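PDB 6FN6: fatty acid synthase 1, isoform A from Drosophila melanogaster, which is the dehydratase, enoylreductase and ketoreductase part of an enzyme that probably makes long-chain saturated fatty acids from acetyl-CoA and malonyl-CoA with NADPH. Local coordinates for residues P411-T416 with F426-E431; N393-I398 with T422-V427; K281-A286 with F378-L383; F525-T530 with Q534-D539; V289-I294 with N321-I326. All blocks are in the same frame, centred on the assembly; numbering follows the deposited sequence.

Interaction 1 (P411-T416 with F426-E431); sequences PTYTKT and FVAVQE
Y413 of helix 410-423 reaches across to E431 of strand 426-433. Its CB points toward the strand, and CG stands anti to the backbone N (chi1 173°). This torsion carries the ring off the helix to E431. On the way, ring atom CD1 packs on L383. Further out, CE2 passes 3.4 Å from E431 OE2. The tip then makes the polar contact: Y413 OH donates a hydrogen bond to E431 OE2 at 2.6 Å. OE2 lies at the edge of the ring, in its plane. The carboxylate, however, is turned 86° against the ring, and the hydroxyl meets OE2 from above the carboxylate plane, 41° out of it. The same OH also rests 3.6 Å from A428 CB, so the strand touches it at two residues. E431 is buried, and its OE1 has a second partner in R418, which forms a salt bridge from the same helix as Y413. A phenylalanine here would keep the ring but would probably leave E431 OE2 without this hydroxyl donor and the carboxylate less firmly fixed. A classic beta bulge at V429 and Q430, both facing L442, lies between A428 and E431. Helix 410-423 connects strands 402-409 and 426-433, which run parallel with strand 438-445 between them. The Y413 ring lies against V439 and V441 of that middle strand.

Interaction 2 (N393-I398 with T422-V427); sequences NSIASI and TKFGFV
The Schellman motif that ends helix 410-423 sets F424 and F426 against I395 on helix 389-395 and I398 after it. I395 carries most of the contact. Its CB points toward the other segment, and its branches divide the work. CG2 lies 3.5 Å from F426 CE1. CG1 follows at 3.7 Å from the same CE1. The methyl CD1 also touches F426 CE1 and lies 4.0 Å from F424 CB. I395 and F426 extend against each other, while the F424 side chain stands roughly perpendicular to I395. An alanine in place of I395 would remove CG1, CG2 and CD1, and would probably leave a gap beside the F426 ring and take away one apolar neighbour of F424 CB. F424 and F426 stand on the two sides of G425 in the Schellman motif. G425, with positive phi, is its C-prime residue: F426 N bonds to L421 O, and G425 N bonds to T422 O at 3.0 Å. The chain thus turns from helix 410-423 into strand 426-433 within a few residues. I398 adds a second apolar touch. Its CG1 sits between the backbone N and the carbonyl carbon (chi1 56°), and CD1 meets F426 CZ at 4.0 Å, at the edge of the ring. F426 also packs on A443 and K445 of strand 438-445. F424 leans on L391 and E392 of helix 389-395.

Interaction 3 (K281-A286 with F378-L383); sequences KARLHA and FGIDVL
F378 and I380 sit near the end of strand 374-380 and meet R283 of helix 279-296. The strand belongs to a mixed sheet whose order is consistent with the class I methyltransferase fold, as in the pseudo-methyltransferase domain of animal fatty acid synthases. F378 comes first. Its CB points toward the helix segment, and a chi1 of 178° extends the ring away from the backbone N. Its CZ comes to 4.2 Å from R283 NH2. G379 adds no side chain; its backbone bonds to I405 and E407 of the neighbouring strand 402-409. I380 is next, and its CB again points toward the helix segment. At D381 the chain takes positive phi and leaves the strand. V382 and L383 then pack on other elements: both touch L391, and L383 also lies on L420 and L421 of helix 410-423. The arginine reaches the strand with a chain extended from CG to NE. Its charge is met by E407, which forms a salt bridge with NE. Toward the strand, its NH2 makes van der Waals contact, with I380 CD1 4.1 Å away at the edge of the guanidinium, near its plane.

Interaction 4 (F525-T530 with Q534-D539); sequences FSLTST and QQLEKD
F525 and L527 pack on L536 inside the pseudo-KR domain, a Rossmann-like unit. The contact joins the loop after strand 512-517 to helix 530-536, which follows it. The well-packed part centres on L536, which is buried among F525, L527, V515 and L449. Its methyl CD1 lies 3.4 Å from F525 CE1. With chi1 at 171°, F525 turns its CG to the far side of CB from the backbone N, and this brings the ring in although the CB does not point at the helix. L527 reaches the same L536 methyl, its CD2 4.2 Å from CD1. V515 of strand 512-517 touches both F525 and L536, and L449 touches both leucines. The other side is loose and faces solvent. T530 and Q534 are exposed, and between them T530 O comes only to 4.2 Å from Q534 N. S529 stands at the N-cap position, where its OG makes a weak bond to L531 N. S526 OG and T528 OG1 share a hydrogen bond on this loop. K538, in the turn after L536, has two polar partners. Its NZ bonds to V429 O and also donates to Q535 OE1 at 3.1 Å, tilted 30° from the amide plane.

Interaction 5 (V289-I294 with N321-I326); sequences VAIQVI and NRLLQI
No flat group lies between I291 and its partners L323 and I326; branched aliphatic side chains carry the contact. The ring that belongs to the setting is F376 of strand 374-380, which I291, I294 and L323 all touch. Within the contact, I291 of helix 279-296 is the central residue. Its CB points toward helix 320-329, and its two branches go to different partners. With chi1 at -66°, CG1 sits beside the backbone N and CG2 anti to it. CG2 lies 3.8 Å from I326 CG2. The I291 CB is close as well, 4.0 Å from the same I326 methyl. The other branch serves L323: I291 CG1 lies 4.1 Å from L323 CD2. L323 points its CB to one side of I291, but its terminal methyl swings back to close the distance. I291 and L323 cross at close to a right angle, while I326 meets I291 at a slant. Within these segments the CA atoms come nearest at I291 and I326, 7.3 Å apart. All three residues are buried. No hydrogen bond passes between the segments. I291 also lies on I405 of strand 402-409, and L323 on L287 one turn back along helix 279-296. Two adjacent helices thus pack on each other and on the sheet. Strand 303-309 comes between them in the chain. The strand order of this sheet is consistent with the class I methyltransferase fold, in which helices cover a central sheet.

In the fold
Interactions 1, 2, 3 and 5 gather round the mixed sheet that includes strands 374-380 and 426-433, and interaction 4 lies beside it in the pseudo-KR domain. Interactions 1 and 2 share F426 and V427; their centres are about 13 Å apart. Interaction 3 lies about 13 Å from interaction 1, centre to centre, and touches it through L383 and Y413. Interactions 3 and 5 share helix 279-296, with centres about 11 Å apart. Q430 carries interaction 1 over to V289 and V293 of interaction 5. The hydrogen bond from K538 to V429 ties interaction 4 to interaction 1. All five lie away from the predicted dehydratase residues H24 and D175.

Interaction 1 (P411-T416 with F426-E431)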
# COMPACT_ATOMS: atom_id res chain seq x y z
N PRO A 411 51.28 41.81 54.00
CA PRO A 411 52.14 42.32 55.08
C PRO A 411 53.57 42.58 54.63
O PRO A 411 54.12 43.63 54.95
CB PRO A 411 52.08 41.19 56.13
CG PRO A 411 51.56 40.00 55.41
CD PRO A 411 50.65 40.53 54.36
N THR A 412 54.16 41.64 53.91
CA THR A 412 55.54 41.79 53.44
C THR A 412 55.67 42.92 52.44
O THR A 412 56.59 43.74 52.52
CB THR A 412 56.07 40.49 52.80
OG1 THR A 412 55.23 40.12 51.70
CG2 THR A 412 56.10 39.36 53.82
N TYR A 413 54.74 42.98 51.48
CA TYR A 413 54.80 43.99 50.44
C TYR A 413 54.80 45.40 51.04
O TYR A 413 55.41 46.32 50.50
CB TYR A 413 53.62 43.84 49.47
CG TYR A 413 53.54 44.97 48.47
CD1 TYR A 413 54.53 45.13 47.51
CD2 TYR A 413 52.49 45.87 48.49
CE1 TYR A 413 54.47 46.16 46.59
CE2 TYR A 413 52.42 46.91 47.57
CZ TYR A 413 53.42 47.05 46.63
OH TYR A 413 53.35 48.07 45.72
N THR A 414 54.10 45.55 52.16
CA THR A 414 53.97 46.85 52.82
C THR A 414 55.25 47.26 53.55
O THR A 414 55.72 48.39 53.39
CB THR A 414 52.80 46.86 53.81
OG1 THR A 414 51.59 46.49 53.13
CG2 THR A 414 52.62 48.24 54.44
N LYS A 415 55.80 46.36 54.36
CA LYS A 415 56.90 46.72 55.24
C LYS A 415 58.23 46.84 54.50
O LYS A 415 59.10 47.61 54.91
CB LYS A 415 57.04 45.70 56.38
CG LYS A 415 57.29 44.27 55.94
CD LYS A 415 57.32 43.32 57.14
CE LYS A 415 57.51 41.87 56.72
NZ LYS A 415 58.73 41.66 55.89
N THR A 416 58.40 46.08 53.43
CA THR A 416 59.65 46.12 52.67
C THR A 416 59.44 46.11 51.15
O THR A 416 60.33 46.51 50.40
CB THR A 416 60.55 44.92 53.04
OG1 THR A 416 59.81 43.70 52.93
CG2 THR A 416 61.08 45.07 54.45
N PHE A 426 61.72 51.49 40.47
CA PHE A 426 60.41 51.14 39.93
C PHE A 426 59.30 51.78 40.75
O PHE A 426 59.48 52.09 41.93
CB PHE A 426 60.24 49.62 39.90
CG PHE A 426 60.77 48.98 38.65
CD1 PHE A 426 62.13 48.96 38.39
CD2 PHE A 426 59.91 48.42 37.72
CE1 PHE A 426 62.62 48.38 37.24
CE2 PHE A 426 60.39 47.84 36.57
CZ PHE A 426 61.75 47.82 36.33
N VAL A 427 58.16 52.00 40.11
CA VAL A 427 57.00 52.58 40.78
C VAL A 427 55.82 51.62 40.65
O VAL A 427 55.67 50.93 39.65
CB VAL A 427 56.66 53.96 40.19
CG1 VAL A 427 56.16 53.84 38.76
CG2 VAL A 427 55.62 54.67 41.06
N ALA A 428 54.98 51.57 41.68
CA ALA A 428 53.80 50.72 41.62
C ALA A 428 52.72 51.42 40.81
O ALA A 428 52.08 52.36 41.28
CB ALA A 428 53.30 50.40 43.02
N VAL A 429 52.53 50.95 39.58
CA VAL A 429 51.54 51.52 38.68
C VAL A 429 50.15 51.17 39.19
O VAL A 429 49.27 52.04 39.25
CB VAL A 429 51.75 51.03 37.24
CG1 VAL A 429 50.59 51.47 36.35
CG2 VAL A 429 53.07 51.55 36.69
N GLN A 430 49.94 49.91 39.55
CA GLN A 430 48.67 49.48 40.10
C GLN A 430 48.87 48.57 41.31
O GLN A 430 49.87 47.87 41.42
CB GLN A 430 47.84 48.74 39.04
CG GLN A 430 47.23 49.64 37.98
CD GLN A 430 46.01 49.05 37.32
OE1 GLN A 430 45.08 49.77 36.95
NE2 GLN A 430 45.99 47.73 37.17
N GLU A 431 47.90 48.60 42.22
CA GLU A 431 47.86 47.67 43.34
C GLU A 431 46.46 47.13 43.51
O GLU A 431 45.54 47.85 43.92
CB GLU A 431 48.32 48.35 44.63
CG GLU A 431 49.82 48.59 44.71
CD GLU A 431 50.21 49.40 45.93
OE1 GLU A 431 49.34 49.67 46.79
OE2 GLU A 431 51.40 49.77 46.04

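Interaction 2 (N393-I398 with T422-V427)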
# COMPACT_ATOMS: atom_id res chain seq x y z
N ASN A 393 67.30 40.32 37.77
CA ASN A 393 67.34 39.68 36.46
C ASN A 393 65.98 39.75 35.79
O ASN A 393 65.88 39.62 34.57
CB ASN A 393 67.81 38.24 36.59
CG ASN A 393 69.27 38.13 37.00
OD1 ASN A 393 70.12 38.82 36.45
ND2 ASN A 393 69.55 37.28 37.97
N SER A 394 64.93 39.95 36.58
CA SER A 394 63.60 40.16 36.03
C SER A 394 63.54 41.53 35.37
O SER A 394 62.91 41.71 34.33
CB SER A 394 62.54 40.05 37.13
OG SER A 394 62.58 38.78 37.76
N ILE A 395 64.23 42.50 35.97
CA ILE A 395 64.26 43.86 35.45
C ILE A 395 65.09 43.90 34.17
O ILE A 395 64.76 44.63 33.23
CB ILE A 395 64.83 44.83 36.50
CG1 ILE A 395 63.90 44.90 37.72
CG2 ILE A 395 65.04 46.22 35.90
CD1 ILE A 395 64.53 45.55 38.94
N ALA A 396 66.16 43.12 34.14
CA ALA A 396 67.03 43.05 32.97
C ALA A 396 66.35 42.32 31.81
O ALA A 396 66.81 42.38 30.67
CB ALA A 396 68.34 42.36 33.32
N SER A 397 65.26 41.62 32.11
CA SER A 397 64.60 40.78 31.11
C SER A 397 63.53 41.53 30.31
O SER A 397 63.17 41.13 29.21
CB SER A 397 63.97 39.56 31.77
OG SER A 397 64.94 38.83 32.51
N ILE A 398 63.02 42.62 30.88
CA ILE A 398 61.97 43.40 30.21
C ILE A 398 62.59 44.52 29.39
O ILE A 398 63.70 44.98 29.68
CB ILE A 398 60.96 43.97 31.22
CG1 ILE A 398 61.68 44.81 32.29
CG2 ILE A 398 60.16 42.85 31.86
CD1 ILE A 398 60.77 45.72 33.07
N THR A 422 61.09 50.82 45.02
CA THR A 422 61.62 52.18 45.00
C THR A 422 63.14 52.12 44.90
O THR A 422 63.75 52.89 44.15
CB THR A 422 61.21 52.98 46.26
OG1 THR A 422 59.79 53.01 46.37
CG2 THR A 422 61.73 54.41 46.19
N LYS A 423 63.74 51.21 45.65
CA LYS A 423 65.19 51.05 45.66
C LYS A 423 65.74 50.77 44.27
O LYS A 423 66.82 51.24 43.92
CB LYS A 423 65.58 49.91 46.61
CG LYS A 423 67.06 49.53 46.58
CD LYS A 423 67.33 48.35 47.49
CE LYS A 423 68.78 47.89 47.39
NZ LYS A 423 69.00 46.62 48.14
N PHE A 424 65.00 50.00 43.48
CA PHE A 424 65.44 49.63 42.14
C PHE A 424 64.85 50.53 41.06
O PHE A 424 64.91 50.21 39.88
CB PHE A 424 65.12 48.16 41.87
CG PHE A 424 66.09 47.21 42.51
CD1 PHE A 424 67.18 46.74 41.80
CD2 PHE A 424 65.91 46.80 43.82
CE1 PHE A 424 68.09 45.87 42.39
CE2 PHE A 424 66.81 45.92 44.41
CZ PHE A 424 67.90 45.46 43.69
N GLY A 425 64.28 51.65 41.48
CA GLY A 425 63.83 52.67 40.54
C GLY A 425 62.49 52.41 39.89
O GLY A 425 62.15 53.01 38.87
N PHE A 426 61.72 51.49 40.47
CA PHE A 426 60.41 51.14 39.93
C PHE A 426 59.30 51.78 40.75
O PHE A 426 59.48 52.09 41.93
CB PHE A 426 60.24 49.62 39.90
CG PHE A 426 60.77 48.98 38.65
CD1 PHE A 426 62.13 48.96 38.39
CD2 PHE A 426 59.91 48.42 37.72
CE1 PHE A 426 62.62 48.38 37.24
CE2 PHE A 426 60.39 47.84 36.57
CZ PHE A 426 61.75 47.82 36.33
N VAL A 427 58.16 52.00 40.11
CA VAL A 427 57.00 52.58 40.78
C VAL A 427 55.82 51.62 40.65
O VAL A 427 55.67 50.93 39.65
CB VAL A 427 56.66 53.96 40.19
CG1 VAL A 427 56.16 53.84 38.76
CG2 VAL A 427 55.62 54.67 41.06

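Interaction 3 (K281-A286 with F378-L383)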
# COMPACT_ATOMS: atom_id res chain seq x y z
N LYS A 281 37.95 33.82 41.14
CA LYS A 281 37.55 34.68 40.04
C LYS A 281 38.14 36.08 40.19
O LYS A 281 38.47 36.73 39.20
CB LYS A 281 36.03 34.76 39.94
CG LYS A 281 35.40 33.68 39.09
CD LYS A 281 33.95 34.00 38.75
CE LYS A 281 33.84 35.10 37.69
NZ LYS A 281 34.37 34.68 36.36
N ALA A 282 38.28 36.53 41.43
CA ALA A 282 38.82 37.85 41.70
C ALA A 282 40.26 37.93 41.20
O ALA A 282 40.66 38.92 40.58
CB ALA A 282 38.75 38.17 43.19
N ARG A 283 41.02 36.88 41.48
CA ARG A 283 42.41 36.81 41.04
C ARG A 283 42.52 36.83 39.52
O ARG A 283 43.35 37.54 38.96
CB ARG A 283 43.07 35.55 41.59
CG ARG A 283 44.58 35.47 41.38
CD ARG A 283 45.21 34.44 42.30
NE ARG A 283 46.61 34.19 41.97
CZ ARG A 283 47.01 33.33 41.03
NH1 ARG A 283 46.12 32.65 40.32
NH2 ARG A 283 48.30 33.16 40.80
N LEU A 284 41.69 36.03 38.85
CA LEU A 284 41.69 35.98 37.40
C LEU A 284 41.41 37.36 36.81
O LEU A 284 42.03 37.77 35.83
CB LEU A 284 40.67 34.97 36.89
CG LEU A 284 41.00 33.49 37.13
CD1 LEU A 284 39.90 32.60 36.57
CD2 LEU A 284 42.35 33.10 36.55
N HIS A 285 40.45 38.08 37.40
CA HIS A 285 40.14 39.44 36.98
C HIS A 285 41.34 40.37 37.17
O HIS A 285 41.63 41.21 36.32
CB HIS A 285 38.93 39.98 37.73
CG HIS A 285 37.62 39.45 37.23
ND1 HIS A 285 37.46 38.92 35.97
CD2 HIS A 285 36.40 39.38 37.81
CE1 HIS A 285 36.21 38.54 35.80
NE2 HIS A 285 35.54 38.81 36.91
N ALA A 286 42.02 40.23 38.30
CA ALA A 286 43.20 41.04 38.58
C ALA A 286 44.22 40.86 37.47
O ALA A 286 44.81 41.83 36.98
CB ALA A 286 43.80 40.66 39.93
N PHE A 378 55.87 37.84 35.04
CA PHE A 378 55.03 37.49 36.17
C PHE A 378 55.82 36.68 37.20
O PHE A 378 56.63 35.83 36.84
CB PHE A 378 53.80 36.70 35.72
CG PHE A 378 52.91 36.27 36.85
CD1 PHE A 378 51.97 37.14 37.38
CD2 PHE A 378 53.02 35.00 37.40
CE1 PHE A 378 51.15 36.76 38.42
CE2 PHE A 378 52.21 34.61 38.44
CZ PHE A 378 51.27 35.49 38.95
N GLY A 379 55.58 36.96 38.47
CA GLY A 379 56.25 36.26 39.55
C GLY A 379 55.48 36.34 40.85
O GLY A 379 54.69 37.26 41.06
N ILE A 380 55.71 35.37 41.73
CA ILE A 380 55.06 35.35 43.03
C ILE A 380 56.12 35.41 44.12
O ILE A 380 57.09 34.65 44.09
CB ILE A 380 54.16 34.10 43.20
CG1 ILE A 380 53.14 34.02 42.05
CG2 ILE A 380 53.46 34.12 44.57
CD1 ILE A 380 52.17 32.86 42.15
N ASP A 381 55.93 36.32 45.06
CA ASP A 381 56.84 36.46 46.20
C ASP A 381 58.25 36.82 45.75
O ASP A 381 59.23 36.30 46.28
CB ASP A 381 56.85 35.17 47.02
CG ASP A 381 55.48 34.79 47.53
OD1 ASP A 381 54.64 35.70 47.72
OD2 ASP A 381 55.23 33.59 47.75
N VAL A 382 58.35 37.72 44.77
CA VAL A 382 59.64 38.15 44.25
C VAL A 382 60.26 39.16 45.22
O VAL A 382 61.47 39.17 45.42
CB VAL A 382 59.49 38.75 42.84
CG1 VAL A 382 60.83 39.27 42.33
CG2 VAL A 382 58.92 37.71 41.89
N LEU A 383 59.42 40.01 45.80
CA LEU A 383 59.88 41.01 46.76
C LEU A 383 60.03 40.40 48.15
O LEU A 383 60.58 41.01 49.06
CB LEU A 383 58.92 42.20 46.80
CG LEU A 383 58.62 42.84 45.44
CD1 LEU A 383 57.59 43.95 45.60
CD2 LEU A 383 59.89 43.39 44.79

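Interaction 4 (F525-T530 with Q534-D539)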
# COMPACT_ATOMS: atom_id res chain seq x y z
N PHE A 525 45.35 71.10 34.93
CA PHE A 525 46.37 70.16 34.51
C PHE A 525 47.73 70.83 34.66
O PHE A 525 47.90 71.99 34.29
CB PHE A 525 46.15 69.69 33.07
CG PHE A 525 47.30 68.90 32.52
CD1 PHE A 525 47.39 67.54 32.78
CD2 PHE A 525 48.28 69.50 31.76
CE1 PHE A 525 48.45 66.80 32.28
CE2 PHE A 525 49.34 68.77 31.27
CZ PHE A 525 49.42 67.42 31.53
N SER A 526 48.69 70.09 35.19
CA SER A 526 50.04 70.61 35.37
C SER A 526 50.97 69.48 35.75
O SER A 526 50.66 68.67 36.63
CB SER A 526 50.06 71.72 36.43
OG SER A 526 51.36 72.25 36.58
N LEU A 527 52.12 69.42 35.09
CA LEU A 527 53.12 68.40 35.37
C LEU A 527 53.67 68.56 36.79
O LEU A 527 54.10 67.60 37.42
CB LEU A 527 54.26 68.48 34.36
CG LEU A 527 53.87 68.43 32.88
CD1 LEU A 527 55.10 68.62 32.00
CD2 LEU A 527 53.15 67.14 32.53
N THR A 528 53.66 69.80 37.28
CA THR A 528 54.23 70.12 38.59
C THR A 528 53.33 69.79 39.77
O THR A 528 53.81 69.48 40.86
CB THR A 528 54.59 71.62 38.67
OG1 THR A 528 53.40 72.41 38.62
CG2 THR A 528 55.50 72.02 37.52
N SER A 529 52.02 69.86 39.55
CA SER A 529 51.05 69.63 40.63
C SER A 529 51.25 68.27 41.29
O SER A 529 51.46 67.26 40.61
CB SER A 529 49.62 69.75 40.09
OG SER A 529 48.68 69.42 41.09
N THR A 530 51.19 68.24 42.61
CA THR A 530 51.42 67.02 43.39
C THR A 530 50.41 65.93 43.03
O THR A 530 50.73 64.74 43.07
CB THR A 530 51.34 67.30 44.91
OG1 THR A 530 51.51 66.07 45.63
CG2 THR A 530 49.99 67.92 45.28
N GLN A 534 52.88 62.44 40.33
CA GLN A 534 53.16 61.04 40.61
C GLN A 534 52.43 60.13 39.62
O GLN A 534 52.94 59.08 39.23
CB GLN A 534 52.77 60.66 42.04
CG GLN A 534 53.29 59.30 42.47
CD GLN A 534 52.39 58.60 43.47
OE1 GLN A 534 51.94 59.19 44.45
NE2 GLN A 534 52.12 57.32 43.23
N GLN A 535 51.23 60.54 39.23
CA GLN A 535 50.42 59.75 38.31
C GLN A 535 51.00 59.76 36.91
O GLN A 535 51.16 58.71 36.29
CB GLN A 535 48.98 60.27 38.28
CG GLN A 535 48.07 59.43 37.40
CD GLN A 535 47.93 58.01 37.90
OE1 GLN A 535 48.25 57.71 39.05
NE2 GLN A 535 47.45 57.13 37.03
N LEU A 536 51.30 60.95 36.40
CA LEU A 536 51.75 61.09 35.03
C LEU A 536 53.18 60.58 34.89
O LEU A 536 53.67 60.38 33.78
CB LEU A 536 51.65 62.54 34.58
CG LEU A 536 50.25 63.15 34.63
CD1 LEU A 536 50.27 64.60 34.20
CD2 LEU A 536 49.27 62.36 33.78
N GLU A 537 53.85 60.36 36.02
CA GLU A 537 55.18 59.77 36.03
C GLU A 537 55.14 58.29 35.69
O GLU A 537 56.18 57.65 35.51
CB GLU A 537 55.85 59.98 37.39
CG GLU A 537 56.52 61.34 37.54
CD GLU A 537 57.09 61.55 38.93
OE1 GLU A 537 57.48 62.69 39.25
OE2 GLU A 537 57.13 60.57 39.71
N LYS A 538 53.93 57.73 35.61
CA LYS A 538 53.75 56.34 35.22
C LYS A 538 53.75 56.20 33.70
O LYS A 538 54.04 55.13 33.17
CB LYS A 538 52.44 55.81 35.79
CG LYS A 538 52.31 55.98 37.28
CD LYS A 538 51.09 55.26 37.81
CE LYS A 538 50.94 55.44 39.31
NZ LYS A 538 49.60 54.98 39.77
N ASP A 539 53.42 57.29 33.02
CA ASP A 539 53.44 57.34 31.56
C ASP A 539 52.39 56.39 30.97
O ASP A 539 52.63 55.73 29.95
CB ASP A 539 54.84 56.99 31.03
CG ASP A 539 55.06 57.50 29.62
OD1 ASP A 539 54.50 58.55 29.27
OD2 ASP A 539 55.81 56.84 28.87

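Interaction 5 (V289-I294 with N321-I326)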
# COMPACT_ATOMS: atom_id res chain seq x y z
N VAL A 289 42.95 42.51 34.25
CA VAL A 289 43.13 43.96 34.29
C VAL A 289 44.59 44.30 34.00
O VAL A 289 44.89 45.24 33.27
CB VAL A 289 42.69 44.55 35.64
CG1 VAL A 289 43.09 46.02 35.74
CG2 VAL A 289 41.19 44.40 35.82
N ALA A 290 45.50 43.51 34.57
CA ALA A 290 46.92 43.78 34.44
C ALA A 290 47.36 43.72 32.99
O ALA A 290 48.03 44.63 32.49
CB ALA A 290 47.72 42.79 35.27
N ILE A 291 47.00 42.64 32.30
CA ILE A 291 47.38 42.46 30.91
C ILE A 291 46.76 43.55 30.05
O ILE A 291 47.37 44.04 29.10
CB ILE A 291 46.99 41.05 30.41
CG1 ILE A 291 47.78 39.97 31.14
CG2 ILE A 291 47.19 40.93 28.89
CD1 ILE A 291 49.28 40.00 30.89
N GLN A 292 45.54 43.94 30.39
CA GLN A 292 44.86 45.01 29.67
C GLN A 292 45.65 46.31 29.71
O GLN A 292 45.80 46.98 28.69
CB GLN A 292 43.46 45.24 30.23
CG GLN A 292 42.42 44.28 29.69
CD GLN A 292 41.04 44.54 30.26
OE1 GLN A 292 40.60 45.68 30.34
NE2 GLN A 292 40.36 43.47 30.66
N VAL A 293 46.15 46.66 30.89
CA VAL A 293 46.93 47.88 31.05
C VAL A 293 48.21 47.79 30.23
O VAL A 293 48.64 48.78 29.63
CB VAL A 293 47.24 48.13 32.54
CG1 VAL A 293 48.19 49.33 32.70
CG2 VAL A 293 45.95 48.37 33.32
N ILE A 294 48.83 46.61 30.21
CA ILE A 294 50.07 46.41 29.47
C ILE A 294 49.81 46.56 27.97
O ILE A 294 50.56 47.25 27.28
CB ILE A 294 50.68 45.03 29.78
CG1 ILE A 294 51.04 44.94 31.27
CG2 ILE A 294 51.91 44.77 28.93
CD1 ILE A 294 51.34 43.53 31.74
N ASN A 321 48.99 29.88 30.93
CA ASN A 321 47.93 29.61 29.96
C ASN A 321 46.90 30.74 29.96
O ASN A 321 46.50 31.22 28.90
CB ASN A 321 47.25 28.28 30.26
CG ASN A 321 48.07 27.09 29.82
OD1 ASN A 321 49.08 27.23 29.12
ND2 ASN A 321 47.65 25.89 30.22
N ARG A 322 46.47 31.14 31.15
CA ARG A 322 45.48 32.20 31.28
C ARG A 322 45.98 33.51 30.68
O ARG A 322 45.23 34.22 30.01
CB ARG A 322 45.10 32.41 32.75
CG ARG A 322 44.01 33.45 32.98
CD ARG A 322 42.68 33.03 32.38
NE ARG A 322 42.15 31.81 32.98
CZ ARG A 322 41.08 31.16 32.54
NH1 ARG A 322 40.42 31.59 31.48
NH2 ARG A 322 40.68 30.06 33.16
N LEU A 323 47.25 33.82 30.91
CA LEU A 323 47.83 35.05 30.39
C LEU A 323 47.82 35.04 28.86
O LEU A 323 47.35 35.98 28.23
CB LEU A 323 49.26 35.25 30.90
CG LEU A 323 49.44 35.32 32.42
CD1 LEU A 323 50.90 35.57 32.76
CD2 LEU A 323 48.55 36.39 33.03
N LEU A 324 48.34 33.96 28.27
CA LEU A 324 48.36 33.84 26.82
C LEU A 324 46.94 33.88 26.27
O LEU A 324 46.71 34.39 25.17
CB LEU A 324 49.06 32.55 26.40
CG LEU A 324 49.15 32.30 24.89
CD1 LEU A 324 49.86 33.44 24.17
CD2 LEU A 324 49.85 30.97 24.61
N GLN A 325 46.00 33.35 27.03
CA GLN A 325 44.60 33.32 26.62
C GLN A 325 44.02 34.73 26.58
O GLN A 325 43.23 35.06 25.69
CB GLN A 325 43.79 32.42 27.55
CG GLN A 325 42.45 32.01 26.98
CD GLN A 325 41.69 31.07 27.90
OE1 GLN A 325 42.29 30.21 28.55
NE2 GLN A 325 40.38 31.23 27.96
N ILE A 326 44.40 35.56 27.54
CA ILE A 326 43.95 36.94 27.59
C ILE A 326 44.54 37.71 26.42
O ILE A 326 43.85 38.49 25.75
CB ILE A 326 44.32 37.61 28.93
CG1 ILE A 326 43.65 36.88 30.09
CG2 ILE A 326 43.89 39.06 28.94
CD1 ILE A 326 44.30 37.15 31.44